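Local coordinates for malate dehydrogenase (Naegleria fowleri, PDB 6UM4), which probably catalyses the NAD(P)-dependent interconversion of malate and oxaloacetate, at residues G362-P367 with E388-N393. Sequence-based numbering, arbitrary orientation.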
ATOM      1  N   GLY A 362     -27.501 -20.120  12.244  1.00 29.47           N
ATOM      2  CA  GLY A 362     -28.693 -20.564  11.543  1.00 28.58           C
ATOM      3  C   GLY A 362     -29.377 -19.533  10.681  1.00 28.33           C
ATOM      4  O   GLY A 362     -30.491 -19.788  10.224  1.00 29.07           O
ATOM      5  N   GLN A 363     -28.742 -18.389  10.419  1.00 27.39           N
ATOM      6  CA  GLN A 363     -29.298 -17.412   9.493  1.00 27.14           C
ATOM      7  C   GLN A 363     -29.633 -18.073   8.166  1.00 27.07           C
ATOM      8  O   GLN A 363     -28.848 -18.866   7.641  1.00 33.00           O
ATOM      9  CB  GLN A 363     -28.304 -16.264   9.268  1.00 26.05           C
ATOM     10  CG  GLN A 363     -27.996 -15.409  10.497  1.00 26.87           C
ATOM     11  CD  GLN A 363     -26.785 -15.888  11.267  1.00 30.46           C
ATOM     12  OE1 GLN A 363     -26.401 -17.053  11.180  1.00 28.38           O
ATOM     13  NE2 GLN A 363     -26.129 -14.964  11.983  1.00 30.79           N
ATOM     14  N   TYR A 364     -30.821 -17.767   7.647  1.00 27.72           N
ATOM     15  CA  TYR A 364     -31.305 -18.331   6.386  1.00 27.87           C
ATOM     16  C   TYR A 364     -31.281 -19.866   6.387  1.00 28.37           C
ATOM     17  O   TYR A 364     -31.155 -20.506   5.341  1.00 30.93           O
ATOM     18  CB  TYR A 364     -30.530 -17.727   5.202  1.00 26.77           C
ATOM     19  CG  TYR A 364     -30.845 -16.247   5.108  1.00 26.62           C
ATOM     20  CD1 TYR A 364     -32.058 -15.819   4.581  1.00 33.59           C
ATOM     21  CD2 TYR A 364     -29.978 -15.291   5.607  1.00 25.88           C
ATOM     22  CE1 TYR A 364     -32.392 -14.479   4.528  1.00 28.96           C
ATOM     23  CE2 TYR A 364     -30.299 -13.943   5.563  1.00 25.90           C
ATOM     24  CZ  TYR A 364     -31.505 -13.545   5.015  1.00 26.67           C
ATOM     25  OH  TYR A 364     -31.853 -12.211   4.969  1.00 26.83           O
ATOM     26  N   GLY A 365     -31.380 -20.471   7.570  1.00 30.45           N
ATOM     27  CA  GLY A 365     -31.388 -21.916   7.697  1.00 29.67           C
ATOM     28  C   GLY A 365     -30.049 -22.588   7.517  1.00 29.03           C
ATOM     29  O   GLY A 365     -29.998 -23.822   7.454  1.00 29.45           O
ATOM     30  N   ILE A 366     -28.966 -21.821   7.485  1.00 27.74           N
ATOM     31  CA  ILE A 366     -27.619 -22.362   7.260  1.00 27.00           C
ATOM     32  C   ILE A 366     -27.209 -23.220   8.453  1.00 27.52           C
ATOM     33  O   ILE A 366     -27.460 -22.827   9.603  1.00 27.89           O
ATOM     34  CB  ILE A 366     -26.632 -21.211   7.024  1.00 25.78           C
ATOM     35  CG1 ILE A 366     -26.947 -20.529   5.691  1.00 25.36           C
ATOM     36  CG2 ILE A 366     -25.202 -21.692   7.026  1.00 25.15           C
ATOM     37  CD1 ILE A 366     -26.210 -19.192   5.492  1.00 24.35           C
ATOM     38  N   PRO A 367     -26.634 -24.405   8.242  1.00 27.72           N
ATOM     39  CA  PRO A 367     -26.243 -25.250   9.379  1.00 28.34           C
ATOM     40  C   PRO A 367     -25.298 -24.522  10.330  1.00 31.67           C
ATOM     41  O   PRO A 367     -24.430 -23.754   9.910  1.00 28.75           O
ATOM     42  CB  PRO A 367     -25.549 -26.442   8.714  1.00 28.45           C
ATOM     43  CG  PRO A 367     -26.163 -26.506   7.326  1.00 31.24           C
ATOM     44  CD  PRO A 367     -26.405 -25.068   6.945  1.00 27.61           C
ATOM     45  N   GLU A 388     -31.403  -9.117   7.126  1.00 33.90           N
ATOM     46  CA  GLU A 388     -32.547  -9.980   7.408  1.00 38.18           C
ATOM     47  C   GLU A 388     -33.631  -9.828   6.357  1.00 39.39           C
ATOM     48  O   GLU A 388     -33.702  -8.831   5.639  1.00 41.73           O
ATOM     49  CB  GLU A 388     -33.148  -9.669   8.779  1.00 44.51           C
ATOM     50  CG  GLU A 388     -32.237  -9.963   9.948  1.00 52.63           C
ATOM     51  CD  GLU A 388     -32.830  -9.515  11.264  1.00 60.36           C
ATOM     52  OE1 GLU A 388     -33.963  -8.981  11.260  1.00 63.44           O
ATOM     53  OE2 GLU A 388     -32.141  -9.657  12.296  1.00 63.97           O
ATOM     54  N   GLY A 389     -34.481 -10.844   6.268  1.00 47.29           N
ATOM     55  CA  GLY A 389     -35.683 -10.716   5.468  1.00 49.20           C
ATOM     56  C   GLY A 389     -35.526 -10.979   3.990  1.00 43.00           C
ATOM     57  O   GLY A 389     -36.479 -10.756   3.238  1.00 37.25           O
ATOM     58  N   LEU A 390     -34.374 -11.439   3.546  1.00 38.18           N
ATOM     59  CA  LEU A 390     -34.164 -11.582   2.117  1.00 32.53           C
ATOM     60  C   LEU A 390     -34.885 -12.829   1.612  1.00 34.04           C
ATOM     61  O   LEU A 390     -34.713 -13.909   2.182  1.00 31.28           O
ATOM     62  CB  LEU A 390     -32.678 -11.650   1.795  1.00 26.84           C
ATOM     63  CG  LEU A 390     -31.851 -10.434   2.215  1.00 28.84           C
ATOM     64  CD1 LEU A 390     -30.384 -10.690   1.948  1.00 24.97           C
ATOM     65  CD2 LEU A 390     -32.326  -9.190   1.474  1.00 28.53           C
ATOM     66  N   PRO A 391     -35.720 -12.713   0.577  1.00 30.57           N
ATOM     67  CA  PRO A 391     -36.323 -13.909  -0.031  1.00 30.16           C
ATOM     68  C   PRO A 391     -35.290 -14.634  -0.882  1.00 33.64           C
ATOM     69  O   PRO A 391     -34.698 -14.052  -1.793  1.00 41.71           O
ATOM     70  CB  PRO A 391     -37.460 -13.335  -0.886  1.00 31.16           C
ATOM     71  CG  PRO A 391     -36.989 -11.968  -1.248  1.00 35.99           C
ATOM     72  CD  PRO A 391     -36.109 -11.474  -0.113  1.00 29.73           C
ATOM     73  N   ILE A 392     -35.068 -15.908  -0.578  1.00 31.41           N
ATOM     74  CA  ILE A 392     -34.044 -16.710  -1.240  1.00 29.62           C
ATOM     75  C   ILE A 392     -34.721 -17.559  -2.307  1.00 30.68           C
ATOM     76  O   ILE A 392     -35.483 -18.470  -1.982  1.00 30.41           O
ATOM     77  CB  ILE A 392     -33.290 -17.592  -0.236  1.00 28.21           C
ATOM     78  CG1 ILE A 392     -32.675 -16.741   0.878  1.00 29.95           C
ATOM     79  CG2 ILE A 392     -32.191 -18.360  -0.931  1.00 27.54           C
ATOM     80  CD1 ILE A 392     -31.767 -15.636   0.370  1.00 27.40           C
ATOM     81  N   ASN A 393     -34.432 -17.297  -3.580  1.00 29.18           N
ATOM     82  CA  ASN A 393     -35.025 -18.117  -4.627  1.00 32.36           C
ATOM     83  C   ASN A 393     -34.285 -19.440  -4.789  1.00 30.04           C
ATOM     84  O   ASN A 393     -33.240 -19.690  -4.187  1.00 29.11           O
ATOM     85  CB  ASN A 393     -35.054 -17.392  -5.973  1.00 36.34           C
ATOM     86  CG  ASN A 393     -33.688 -16.917  -6.432  1.00 38.08           C
ATOM     87  OD1 ASN A 393     -32.690 -17.659  -6.433  1.00 34.77           O
ATOM     88  ND2 ASN A 393     -33.660 -15.683  -6.921  1.00 39.52           N
TER
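At the edge of the Y364 ring, L390 N lies in the ring plane beside the hydroxyl, on the CE1 side, and L390 O sits near that plane, 3.3 Å from Y364 CE1. I392 CG1 (3.9 Å from Y364 CD1), E388 CA and G389 N approach obliquely, while W277 packs edge-to-face with the tyrosine. Y364 CG stands anti to its carbonyl carbon (chi1 -66°), and the ring extends across to the other loop. The phenol suits this place because its oxygen can both accept and donate: L390 N gives it a fairly straight hydrogen bond (3.0 Å to Y364 OH, 162° at the hydrogen), and the same oxygen is hydrogen-bonded to I387 O. Both segments belong to the α/β C-terminal domain: 362-367 lies in the connection between antiparallel strands 353-359 and 371-380, whereas the loop 388-393 leads into helix 394-414, with N393 as N-cap, its OD1 accepting from S396 N. The apolar, branched I392 bridges the tyrosine ring and A397 of that helix. L390 CB and CG each lie 3.3 Å from Y364 OH; leucine's branched apolar bulk also fits against P375 and F290. G389 has a positive phi (84°), which glycine, lacking a CB, adopts at little cost.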